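Local coordinates for protein ORF10 (Moritella marina, PDB 6RIW) that probably condenses acyl and malonyl units in polyunsaturated fatty acid synthesis, this piece being the ketosynthase-chain length factor didomain of a longer synthase, at residues 290-295 with 441-446; 574-579 with 653-658; 193-198 with 641-646. All blocks are in the same frame, centred on the assembly; numbering follows the deposited sequence.

All three contacts meet near helix 642-653 of the second ketosynthase-like half. Contacts 1 and 3 are buried. Contact 2 is only partly buried. Contact 1 lies wholly in the first half and is a regular antiparallel strand pair finished by polar side chains. Contact 2 lies wholly in the second half and mixes backbone bonds with packing on an aromatic ring. Contact 3, nearest the centre of the chain, joins the two halves through an aspartate, an asparagine and a water. Contacts 1 and 2 touch directly, through K295 with D654 and N292 with S656. S443 packs against A194 and A197 of contact 3, and V578 against A646.

Contact 1: 290-295 with 441-446; sequences LSNDGK and GGSNAH
N444 and D293 make the shortest direct hydrogen bond between the two segments, from ND2 of N444 to OD1 of D293 at 2.6 Å. D293 OD1 lies in the amide plane of N444. The amide nitrogen comes from above the carboxylate plane, and the two planes stand 42° apart. A water donates to D293 OD2 and to N444 OD1. N292 works on the other face of the sheet. Its ND2 donates to G441 O at 3.1 Å, in the carbonyl plane, and also to a water that touches S443 OG. With CG trans to the backbone nitrogen (chi1 -163°), the amide reaches across to G441 and G442, the latter in a G1 beta bulge with S443. N292 OD1 accepts from G294 N at 2.9 Å, which makes an Asx turn. A leucine in place of N292 would probably leave G441 O with S647 OG but without this second donor, and G294 N without its acceptor.

Behind these groups, strands 283-292 and 443-450 run antiparallel in the thiolase-like ketosynthase half. S291 and N444 are a hydrogen-bonded pair, with N444 N to S291 O at 2.9 Å. D293 N reaches G442 O at 2.8 Å. A side chain on G442 would run into D293 CB. On the face of N292, L290 CD2 packs on A445 CB at 3.7 Å.

Helix 304-318 covers S291 and N444, and S291 OG bonds to G306 O. D293 OD2 also accepts from N303 N. One asparagine amide on each face probably helps fix the chain's path after strand 283-292 and before strand 443-450.

Contact 2: 574-579 with 653-658; sequences RNVAVL and WDFSGP
In the second, chain-length-factor half, consistent with the thiolase-type fold of the family, the loop from helix 642-653 to strand 659-663 runs beside strand 576-581, which pairs in parallel with strand 659-663. The F655 ring packs on V576, and P658 is bonded to V578. V576 CB sits over the centre of the F655 ring, 3.6 Å from the centroid and 11° off the normal, in a CH-pi contact. W653 CB covers the opposite face. The ring is therefore held between V576 and W653, one on each face. V576 CG1 lies trans to its backbone nitrogen (chi1 167°), which lays it by CE2 of the F655 ring at 3.8 Å. V578 CG2 approaches the same ring more loosely.

The backbones are tied at three points. S656 N donates to R574 O at 3.1 Å, and V578 N donates to P658 O at 2.9 Å in the carbonyl plane. Between them the bond from G657 N to V576 O is weak. A water donates to V576 O and to G657 O and so bridges the two carbonyls. G657 has no side chain, and a CB there would clash with V576 O and A577 N. A577 CB meets P658 CG at 3.9 Å.

N575 is the centre of an inverse gamma turn. S656 OG bonds to R313, and D654 OD1 takes K295 N and a salt bridge from K305, so the loop is also tied to the first half of the chain. Apolar packing holds the ring, while the backbone bonds probably help align the loop with strand 576-581.

Contact 3: 193-198 with 641-646; sequences DAACAS and IGNIMA
N643, D193 and A195 carry this contact, in which the loop after strand 189-193 of the ketosynthase half meets segment 641-646, on helix 642-653 in the other half. N643 buries the most surface. Its CG stands between the backbone nitrogen and the carbonyl carbon (chi1 72°), which turns the amide toward the loop. N643 CB then lies close to D193 O at 3.2 Å. The amide end rests against the methyl of A195, with A195 CB 3.4 Å from N643 OD1. N643 ND2 is used by F440 O, next to G441 of contact 1.

D193 crosses N643 at about a right angle, with the carboxylate and amide planes 58° apart. N643 N gives D193 OD2 a weak bond at 3.4 Å. The two OD1 atoms, of D193 and N643, are both acceptors. A water bridges them, donating to D193 OD1 and, at 2.8 Å, to N643 OD1. D193 OD1 also takes A195 N at 2.8 Å, from above the carboxylate plane, in an Asx turn. A195 has positive phi in this turn, and its methyl points toward N643.

Behind the turn, S198 OG accepts from A194 N at 2.7 Å and donates to A195 O. A195 O also takes S198 N, so the start of helix 198-211 is fixed to the loop. C196 lies in this loop, beside H331, H368 and F440, a setting consistent with the nucleophilic cysteine and two histidines of ketosynthases. Between the two segments themselves the polar links are one weak direct bond and one bridging water. The carboxylate, set near the N of N643, probably helps shape, through the Asx turn, the loop that carries C196.

Contact 1: 290-295 with 441-446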
ATOM      1  N   LEU A 290       6.312 -15.305   8.577  1.00 16.79           N
ATOM      2  CA  LEU A 290       5.176 -14.406   8.644  1.00 18.98           C
ATOM      3  C   LEU A 290       3.975 -15.169   9.188  1.00 21.68           C
ATOM      4  O   LEU A 290       3.905 -16.401   9.124  1.00 25.76           O
ATOM      5  CB  LEU A 290       4.858 -13.838   7.258  1.00 17.45           C
ATOM      6  CG  LEU A 290       6.096 -13.481   6.442  1.00 18.98           C
ATOM      7  CD1 LEU A 290       5.729 -13.315   4.954  1.00 22.46           C
ATOM      8  CD2 LEU A 290       6.779 -12.222   7.009  1.00 16.77           C
ATOM      9  N   SER A 291       3.032 -14.429   9.745  1.00 19.82           N
ATOM     10  CA  SER A 291       1.776 -15.026  10.173  1.00 17.97           C
ATOM     11  C   SER A 291       0.753 -13.921  10.345  1.00 16.79           C
ATOM     12  O   SER A 291       1.097 -12.746  10.500  1.00 18.91           O
ATOM     13  CB  SER A 291       1.944 -15.814  11.475  1.00 21.43           C
ATOM     14  OG  SER A 291       1.845 -14.947  12.605  1.00 23.59           O
ATOM     15  N   ASN A 292      -0.512 -14.318  10.320  1.00 16.97           N
ATOM     16  CA  ASN A 292      -1.598 -13.443  10.721  1.00 19.05           C
ATOM     17  C   ASN A 292      -2.243 -13.968  11.994  1.00 20.26           C
ATOM     18  O   ASN A 292      -2.302 -15.179  12.211  1.00 21.78           O
ATOM     19  CB  ASN A 292      -2.647 -13.322   9.632  1.00 18.37           C
ATOM     20  CG  ASN A 292      -3.517 -12.152   9.857  1.00 19.04           C
ATOM     21  OD1 ASN A 292      -4.591 -12.268  10.447  1.00 20.42           O
ATOM     22  ND2 ASN A 292      -3.041 -10.982   9.447  1.00 20.56           N
ATOM     23  N   ASP A 293      -2.722 -13.033  12.832  1.00 20.70           N
ATOM     24  CA  ASP A 293      -3.389 -13.378  14.084  1.00 22.82           C
ATOM     25  C   ASP A 293      -4.688 -14.138  13.866  1.00 25.06           C
ATOM     26  O   ASP A 293      -5.170 -14.800  14.791  1.00 23.30           O
ATOM     27  CB  ASP A 293      -3.703 -12.117  14.891  1.00 22.17           C
ATOM     28  CG  ASP A 293      -2.487 -11.560  15.631  1.00 27.20           C
ATOM     29  OD1 ASP A 293      -1.408 -12.193  15.610  1.00 24.50           O
ATOM     30  OD2 ASP A 293      -2.624 -10.471  16.244  1.00 28.56           O
ATOM     31  N   GLY A 294      -5.281 -14.045  12.681  1.00 22.05           N
ATOM     32  CA  GLY A 294      -6.572 -14.692  12.496  1.00 19.89           C
ATOM     33  C   GLY A 294      -7.641 -14.080  13.384  1.00 24.93           C
ATOM     34  O   GLY A 294      -7.669 -12.868  13.633  1.00 20.75           O
ATOM     35  N   LYS A 295      -8.522 -14.943  13.895  1.00 24.70           N
ATOM     36  CA  LYS A 295      -9.723 -14.523  14.601  1.00 26.85           C
ATOM     37  C   LYS A 295      -9.436 -14.257  16.075  1.00 29.68           C
ATOM     38  O   LYS A 295      -8.621 -14.935  16.697  1.00 28.82           O
ATOM     39  CB  LYS A 295     -10.793 -15.612  14.474  1.00 25.96           C
ATOM     40  CG  LYS A 295     -12.174 -15.222  14.948  1.00 31.06           C
ATOM     41  CD  LYS A 295     -13.223 -16.164  14.336  1.00 34.22           C
ATOM     42  CE  LYS A 295     -14.412 -15.384  13.806  1.00 40.86           C
ATOM     43  NZ  LYS A 295     -13.987 -14.081  13.170  1.00 35.22           N
ATOM     44  N   GLY A 441      -3.977  -5.005  12.158  1.00 21.49           N
ATOM     45  CA  GLY A 441      -4.524  -6.058  11.329  1.00 21.39           C
ATOM     46  C   GLY A 441      -3.923  -7.422  11.583  1.00 21.84           C
ATOM     47  O   GLY A 441      -4.042  -8.317  10.732  1.00 21.18           O
ATOM     48  N   GLY A 442      -3.268  -7.608  12.720  1.00 22.82           N
ATOM     49  CA  GLY A 442      -2.744  -8.911  13.086  1.00 22.02           C
ATOM     50  C   GLY A 442      -1.577  -9.416  12.260  1.00 23.62           C
ATOM     51  O   GLY A 442      -1.370 -10.630  12.187  1.00 19.13           O
ATOM     52  N   SER A 443      -0.801  -8.535  11.625  1.00 20.56           N
ATOM     53  CA  SER A 443       0.236  -8.979  10.696  1.00 19.83           C
ATOM     54  C   SER A 443       1.580  -9.037  11.403  1.00 21.31           C
ATOM     55  O   SER A 443       2.119  -8.002  11.807  1.00 25.12           O
ATOM     56  CB  SER A 443       0.299  -8.058   9.478  1.00 22.71           C
ATOM     57  OG  SER A 443      -0.937  -8.145   8.796  1.00 28.11           O
ATOM     58  N   ASN A 444       2.124 -10.245  11.524  1.00 19.91           N
ATOM     59  CA  ASN A 444       3.303 -10.518  12.326  1.00 18.47           C
ATOM     60  C   ASN A 444       4.462 -10.975  11.459  1.00 18.11           C
ATOM     61  O   ASN A 444       4.270 -11.665  10.449  1.00 18.68           O
ATOM     62  CB  ASN A 444       2.990 -11.591  13.361  1.00 21.37           C
ATOM     63  CG  ASN A 444       1.779 -11.238  14.183  1.00 23.11           C
ATOM     64  OD1 ASN A 444       1.706 -10.143  14.742  1.00 24.96           O
ATOM     65  ND2 ASN A 444       0.809 -12.147  14.252  1.00 23.14           N
ATOM     66  N   ALA A 445       5.673 -10.589  11.870  1.00 17.15           N
ATOM     67  CA  ALA A 445       6.891 -11.138  11.290  1.00 18.01           C
ATOM     68  C   ALA A 445       7.956 -11.242  12.373  1.00 18.05           C
ATOM     69  O   ALA A 445       8.022 -10.414  13.282  1.00 16.71           O
ATOM     70  CB  ALA A 445       7.432 -10.290  10.124  1.00 18.09           C
ATOM     71  N   HIS A 446       8.799 -12.261  12.253  1.00 19.49           N
ATOM     72  CA  HIS A 446       9.965 -12.416  13.113  1.00 17.45           C
ATOM     73  C   HIS A 446      11.119 -12.898  12.248  1.00 19.20           C
ATOM     74  O   HIS A 446      10.951 -13.827  11.451  1.00 20.42           O
ATOM     75  CB  HIS A 446       9.670 -13.411  14.241  1.00 19.12           C
ATOM     76  CG  HIS A 446      10.764 -13.509  15.265  1.00 21.65           C
ATOM     77  ND1 HIS A 446      10.934 -12.569  16.266  1.00 21.77           N
ATOM     78  CD2 HIS A 446      11.727 -14.447  15.456  1.00 19.08           C
ATOM     79  CE1 HIS A 446      11.960 -12.927  17.026  1.00 21.73           C
ATOM     80  NE2 HIS A 446      12.453 -14.065  16.560  1.00 20.68           N
TER
HETATM   81  O   HOH W   1      -0.364 -10.831   7.798  1.00 19.31           O
HETATM   82  O   HOH W   2       0.072  -9.303  16.624  1.00 29.09           O

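Contact 2: 574-579 with 653-658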
ATOM      1  N   ARG A 574      -7.091 -22.284   8.667  1.00 21.10           N
ATOM      2  CA  ARG A 574      -5.988 -22.881   7.937  1.00 20.20           C
ATOM      3  C   ARG A 574      -4.937 -21.833   7.586  1.00 19.92           C
ATOM      4  O   ARG A 574      -5.172 -20.627   7.678  1.00 16.53           O
ATOM      5  CB  ARG A 574      -6.500 -23.560   6.665  1.00 23.71           C
ATOM      6  CG  ARG A 574      -7.492 -24.683   6.936  1.00 28.68           C
ATOM      7  CD  ARG A 574      -6.787 -25.911   7.534  1.00 31.88           C
ATOM      8  NE  ARG A 574      -7.691 -27.061   7.610  1.00 37.83           N
ATOM      9  CZ  ARG A 574      -8.034 -27.816   6.570  1.00 38.92           C
ATOM     10  NH1 ARG A 574      -7.553 -27.553   5.364  1.00 37.96           N
ATOM     11  NH2 ARG A 574      -8.860 -28.845   6.734  1.00 40.97           N
ATOM     12  N   ASN A 575      -3.766 -22.327   7.193  1.00 18.66           N
ATOM     13  CA  ASN A 575      -2.619 -21.518   6.789  1.00 20.05           C
ATOM     14  C   ASN A 575      -2.892 -21.086   5.353  1.00 16.99           C
ATOM     15  O   ASN A 575      -2.500 -21.756   4.404  1.00 18.77           O
ATOM     16  CB  ASN A 575      -1.332 -22.331   6.911  1.00 21.83           C
ATOM     17  CG  ASN A 575      -0.070 -21.521   6.589  1.00 20.60           C
ATOM     18  OD1 ASN A 575      -0.130 -20.324   6.307  1.00 20.90           O
ATOM     19  ND2 ASN A 575       1.082 -22.185   6.632  1.00 21.80           N
ATOM     20  N   VAL A 576      -3.638 -19.996   5.201  1.00 15.94           N
ATOM     21  CA  VAL A 576      -4.014 -19.450   3.899  1.00 16.57           C
ATOM     22  C   VAL A 576      -3.578 -17.999   3.868  1.00 16.09           C
ATOM     23  O   VAL A 576      -3.773 -17.268   4.852  1.00 15.53           O
ATOM     24  CB  VAL A 576      -5.531 -19.566   3.647  1.00 14.62           C
ATOM     25  CG1 VAL A 576      -6.004 -18.713   2.428  1.00 12.67           C
ATOM     26  CG2 VAL A 576      -5.907 -21.018   3.427  1.00 15.83           C
ATOM     27  N   ALA A 577      -2.995 -17.578   2.743  1.00 13.79           N
ATOM     28  CA  ALA A 577      -2.569 -16.193   2.549  1.00 14.65           C
ATOM     29  C   ALA A 577      -3.622 -15.380   1.793  1.00 15.18           C
ATOM     30  O   ALA A 577      -4.384 -15.905   0.977  1.00 11.51           O
ATOM     31  CB  ALA A 577      -1.239 -16.140   1.796  1.00 12.03           C
ATOM     32  N   VAL A 578      -3.666 -14.080   2.080  1.00 13.52           N
ATOM     33  CA  VAL A 578      -4.590 -13.159   1.419  1.00 12.49           C
ATOM     34  C   VAL A 578      -3.757 -12.017   0.845  1.00 15.05           C
ATOM     35  O   VAL A 578      -3.090 -11.297   1.601  1.00 15.77           O
ATOM     36  CB  VAL A 578      -5.661 -12.621   2.383  1.00 14.58           C
ATOM     37  CG1 VAL A 578      -6.639 -11.702   1.653  1.00 13.51           C
ATOM     38  CG2 VAL A 578      -6.462 -13.775   3.045  1.00 14.52           C
ATOM     39  N   LEU A 579      -3.751 -11.878  -0.482  1.00 11.90           N
ATOM     40  CA  LEU A 579      -3.028 -10.804  -1.145  1.00 11.11           C
ATOM     41  C   LEU A 579      -4.052  -9.893  -1.796  1.00 12.96           C
ATOM     42  O   LEU A 579      -4.919 -10.370  -2.533  1.00 15.45           O
ATOM     43  CB  LEU A 579      -2.067 -11.354  -2.211  1.00 11.66           C
ATOM     44  CG  LEU A 579      -1.122 -12.480  -1.777  1.00 14.83           C
ATOM     45  CD1 LEU A 579      -0.295 -12.896  -2.964  1.00 11.47           C
ATOM     46  CD2 LEU A 579      -0.204 -12.017  -0.636  1.00 14.78           C
ATOM     47  N   TRP A 653     -12.120 -15.698   8.599  1.00 19.10           N
ATOM     48  CA  TRP A 653     -11.892 -17.107   8.301  1.00 20.88           C
ATOM     49  C   TRP A 653     -10.888 -17.754   9.244  1.00 18.08           C
ATOM     50  O   TRP A 653     -10.595 -18.946   9.090  1.00 20.18           O
ATOM     51  CB  TRP A 653     -11.421 -17.265   6.848  1.00 17.67           C
ATOM     52  CG  TRP A 653     -12.519 -17.080   5.833  1.00 19.46           C
ATOM     53  CD1 TRP A 653     -13.073 -15.895   5.415  1.00 18.20           C
ATOM     54  CD2 TRP A 653     -13.206 -18.111   5.121  1.00 21.91           C
ATOM     55  NE1 TRP A 653     -14.056 -16.131   4.484  1.00 19.27           N
ATOM     56  CE2 TRP A 653     -14.157 -17.484   4.284  1.00 21.37           C
ATOM     57  CE3 TRP A 653     -13.099 -19.510   5.095  1.00 21.87           C
ATOM     58  CZ2 TRP A 653     -14.996 -18.206   3.434  1.00 19.35           C
ATOM     59  CZ3 TRP A 653     -13.938 -20.224   4.260  1.00 20.28           C
ATOM     60  CH2 TRP A 653     -14.866 -19.573   3.433  1.00 21.92           C
ATOM     61  N   ASP A 654     -10.347 -16.995  10.203  1.00 17.59           N
ATOM     62  CA  ASP A 654      -9.275 -17.460  11.084  1.00 19.57           C
ATOM     63  C   ASP A 654      -8.091 -18.019  10.289  1.00 22.23           C
ATOM     64  O   ASP A 654      -7.554 -19.084  10.603  1.00 20.26           O
ATOM     65  CB  ASP A 654      -9.816 -18.492  12.091  1.00 23.53           C
ATOM     66  CG  ASP A 654      -8.900 -18.697  13.291  1.00 28.79           C
ATOM     67  OD1 ASP A 654      -8.120 -17.767  13.660  1.00 26.61           O
ATOM     68  OD2 ASP A 654      -8.961 -19.817  13.866  1.00 25.79           O
ATOM     69  N   PHE A 655      -7.662 -17.297   9.250  1.00 17.65           N
ATOM     70  CA  PHE A 655      -6.500 -17.724   8.478  1.00 16.71           C
ATOM     71  C   PHE A 655      -5.226 -17.268   9.168  1.00 20.03           C
ATOM     72  O   PHE A 655      -5.197 -16.215   9.807  1.00 22.50           O
ATOM     73  CB  PHE A 655      -6.537 -17.132   7.059  1.00 16.46           C
ATOM     74  CG  PHE A 655      -7.571 -17.752   6.149  1.00 18.82           C
ATOM     75  CD1 PHE A 655      -7.953 -19.078   6.302  1.00 16.63           C
ATOM     76  CD2 PHE A 655      -8.134 -17.004   5.118  1.00 17.55           C
ATOM     77  CE1 PHE A 655      -8.908 -19.653   5.427  1.00 16.42           C
ATOM     78  CE2 PHE A 655      -9.075 -17.559   4.250  1.00 18.57           C
ATOM     79  CZ  PHE A 655      -9.461 -18.892   4.405  1.00 17.07           C
ATOM     80  N   SER A 656      -4.148 -18.040   8.985  1.00 18.67           N
ATOM     81  CA  SER A 656      -2.870 -17.732   9.613  1.00 20.12           C
ATOM     82  C   SER A 656      -1.745 -17.397   8.632  1.00 18.83           C
ATOM     83  O   SER A 656      -0.619 -17.134   9.079  1.00 18.43           O
ATOM     84  CB  SER A 656      -2.412 -18.906  10.504  1.00 19.62           C
ATOM     85  OG  SER A 656      -2.202 -20.091   9.736  1.00 19.93           O
ATOM     86  N   GLY A 657      -1.992 -17.412   7.322  1.00 18.35           N
ATOM     87  CA  GLY A 657      -0.964 -17.007   6.375  1.00 17.48           C
ATOM     88  C   GLY A 657      -0.802 -15.501   6.331  1.00 17.26           C
ATOM     89  O   GLY A 657      -1.535 -14.738   6.971  1.00 17.53           O
ATOM     90  N   PRO A 658       0.200 -15.035   5.581  1.00 17.34           N
ATOM     91  CA  PRO A 658       0.380 -13.581   5.438  1.00 18.10           C
ATOM     92  C   PRO A 658      -0.828 -12.938   4.763  1.00 16.52           C
ATOM     93  O   PRO A 658      -1.422 -13.512   3.853  1.00 15.62           O
ATOM     94  CB  PRO A 658       1.646 -13.463   4.579  1.00 17.02           C
ATOM     95  CG  PRO A 658       1.733 -14.764   3.831  1.00 17.42           C
ATOM     96  CD  PRO A 658       1.180 -15.801   4.795  1.00 17.48           C
TER
HETATM   97  O   HOH W   3      -4.137 -14.846   6.172  1.00 18.18           O

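Contact 3: 193-198 with 641-646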
ATOM      1  N   ASP A 193       2.014  -3.522   1.800  1.00 12.13           N
ATOM      2  CA  ASP A 193       1.589  -2.903   3.053  1.00 16.45           C
ATOM      3  C   ASP A 193       1.199  -4.026   4.001  1.00 14.59           C
ATOM      4  O   ASP A 193       0.287  -4.802   3.707  1.00 13.59           O
ATOM      5  CB  ASP A 193       0.418  -1.933   2.815  1.00 18.18           C
ATOM      6  CG  ASP A 193      -0.077  -1.195   4.080  1.00 26.76           C
ATOM      7  OD1 ASP A 193       0.590  -1.207   5.152  1.00 27.12           O
ATOM      8  OD2 ASP A 193      -1.167  -0.543   3.977  1.00 29.36           O
ATOM      9  N   ALA A 194       1.917  -4.130   5.108  1.00 14.85           N
ATOM     10  CA  ALA A 194       1.561  -4.963   6.252  1.00 15.23           C
ATOM     11  C   ALA A 194       1.577  -4.115   7.524  1.00 18.37           C
ATOM     12  O   ALA A 194       1.954  -4.595   8.591  1.00 16.28           O
ATOM     13  CB  ALA A 194       2.516  -6.152   6.388  1.00 16.51           C
ATOM     14  N   ALA A 195       1.200  -2.838   7.403  1.00 16.47           N
ATOM     15  CA  ALA A 195       1.202  -1.841   8.492  1.00 16.85           C
ATOM     16  C   ALA A 195       2.579  -1.859   9.151  1.00 16.49           C
ATOM     17  O   ALA A 195       3.591  -1.850   8.428  1.00 15.75           O
ATOM     18  CB  ALA A 195       0.019  -2.086   9.432  1.00 17.34           C
ATOM     19  N   CYS A 196       2.664  -1.915  10.491  1.00 17.27           N
ATOM     20  CA  CYS A 196       3.918  -1.790  11.228  1.00 19.12           C
ATOM     21  C   CYS A 196       4.918  -2.895  10.900  1.00 19.73           C
ATOM     22  O   CYS A 196       6.106  -2.775  11.245  1.00 19.41           O
ATOM     23  CB  CYS A 196       3.616  -1.775  12.748  1.00 21.27           C
ATOM     24  SG  CYS A 196       1.949  -1.100  13.202  1.00 25.56           S
ATOM     25  N   ALA A 197       4.484  -3.972  10.259  1.00 16.14           N
ATOM     26  CA  ALA A 197       5.378  -5.080   9.960  1.00 17.52           C
ATOM     27  C   ALA A 197       5.922  -5.043   8.534  1.00 18.74           C
ATOM     28  O   ALA A 197       6.650  -5.967   8.144  1.00 17.15           O
ATOM     29  CB  ALA A 197       4.650  -6.415  10.194  1.00 16.32           C
ATOM     30  N   SER A 198       5.592  -4.006   7.750  1.00 17.71           N
ATOM     31  CA  SER A 198       5.915  -4.012   6.325  1.00 14.26           C
ATOM     32  C   SER A 198       7.410  -4.142   6.052  1.00 15.59           C
ATOM     33  O   SER A 198       7.790  -4.749   5.046  1.00 14.40           O
ATOM     34  CB  SER A 198       5.392  -2.750   5.637  1.00 12.75           C
ATOM     35  OG  SER A 198       4.015  -2.564   5.883  1.00 13.88           O
ATOM     36  N   ILE A 641      -6.965   2.251   6.152  1.00 17.60           N
ATOM     37  CA  ILE A 641      -5.661   1.587   6.209  1.00 17.60           C
ATOM     38  C   ILE A 641      -5.713   0.352   5.312  1.00 19.38           C
ATOM     39  O   ILE A 641      -6.419  -0.613   5.616  1.00 17.60           O
ATOM     40  CB  ILE A 641      -5.308   1.205   7.658  1.00 17.34           C
ATOM     41  CG1 ILE A 641      -5.393   2.440   8.570  1.00 18.79           C
ATOM     42  CG2 ILE A 641      -3.950   0.533   7.727  1.00 19.12           C
ATOM     43  CD1 ILE A 641      -5.397   2.125  10.042  1.00 22.14           C
ATOM     44  N   GLY A 642      -4.944   0.356   4.218  1.00 20.51           N
ATOM     45  CA  GLY A 642      -5.177  -0.609   3.154  1.00 18.58           C
ATOM     46  C   GLY A 642      -5.003  -2.057   3.575  1.00 16.74           C
ATOM     47  O   GLY A 642      -5.794  -2.925   3.186  1.00 20.42           O
ATOM     48  N   ASN A 643      -3.960  -2.356   4.367  1.00 16.75           N
ATOM     49  CA  ASN A 643      -3.719  -3.760   4.682  1.00 16.75           C
ATOM     50  C   ASN A 643      -4.817  -4.345   5.557  1.00 16.89           C
ATOM     51  O   ASN A 643      -4.951  -5.573   5.635  1.00 18.86           O
ATOM     52  CB  ASN A 643      -2.360  -3.954   5.364  1.00 19.20           C
ATOM     53  CG  ASN A 643      -2.343  -3.420   6.788  1.00 21.24           C
ATOM     54  OD1 ASN A 643      -2.378  -2.209   6.995  1.00 22.71           O
ATOM     55  ND2 ASN A 643      -2.286  -4.322   7.777  1.00 18.28           N
ATOM     56  N   ILE A 644      -5.623  -3.504   6.193  1.00 16.36           N
ATOM     57  CA  ILE A 644      -6.602  -4.049   7.124  1.00 16.40           C
ATOM     58  C   ILE A 644      -7.701  -4.771   6.365  1.00 16.73           C
ATOM     59  O   ILE A 644      -8.307  -5.707   6.892  1.00 16.34           O
ATOM     60  CB  ILE A 644      -7.140  -2.941   8.051  1.00 18.67           C
ATOM     61  CG1 ILE A 644      -5.986  -2.413   8.916  1.00 19.45           C
ATOM     62  CG2 ILE A 644      -8.273  -3.482   8.942  1.00 19.36           C
ATOM     63  CD1 ILE A 644      -6.395  -1.443  10.053  1.00 23.52           C
ATOM     64  N   MET A 645      -7.958  -4.398   5.107  1.00 15.73           N
ATOM     65  CA  MET A 645      -8.997  -5.134   4.391  1.00 18.61           C
ATOM     66  C   MET A 645      -8.594  -6.593   4.161  1.00 16.11           C
ATOM     67  O   MET A 645      -9.454  -7.485   4.233  1.00 18.16           O
ATOM     68  CB  MET A 645      -9.372  -4.410   3.090  1.00 21.02           C
ATOM     69  CG  MET A 645      -8.406  -4.501   1.937  1.00 18.10           C
ATOM     70  SD  MET A 645      -9.108  -3.544   0.545  1.00 20.40           S
ATOM     71  CE  MET A 645      -7.779  -2.381   0.301  1.00 20.48           C
ATOM     72  N   ALA A 646      -7.297  -6.870   3.954  1.00 14.34           N
ATOM     73  CA  ALA A 646      -6.855  -8.265   3.885  1.00 17.49           C
ATOM     74  C   ALA A 646      -7.006  -8.949   5.242  1.00 18.22           C
ATOM     75  O   ALA A 646      -7.481 -10.091   5.324  1.00 17.50           O
ATOM     76  CB  ALA A 646      -5.396  -8.345   3.411  1.00 15.53           C
TER
HETATM   77  O   HOH W   4      -0.813   0.149   6.693  1.00 26.83           O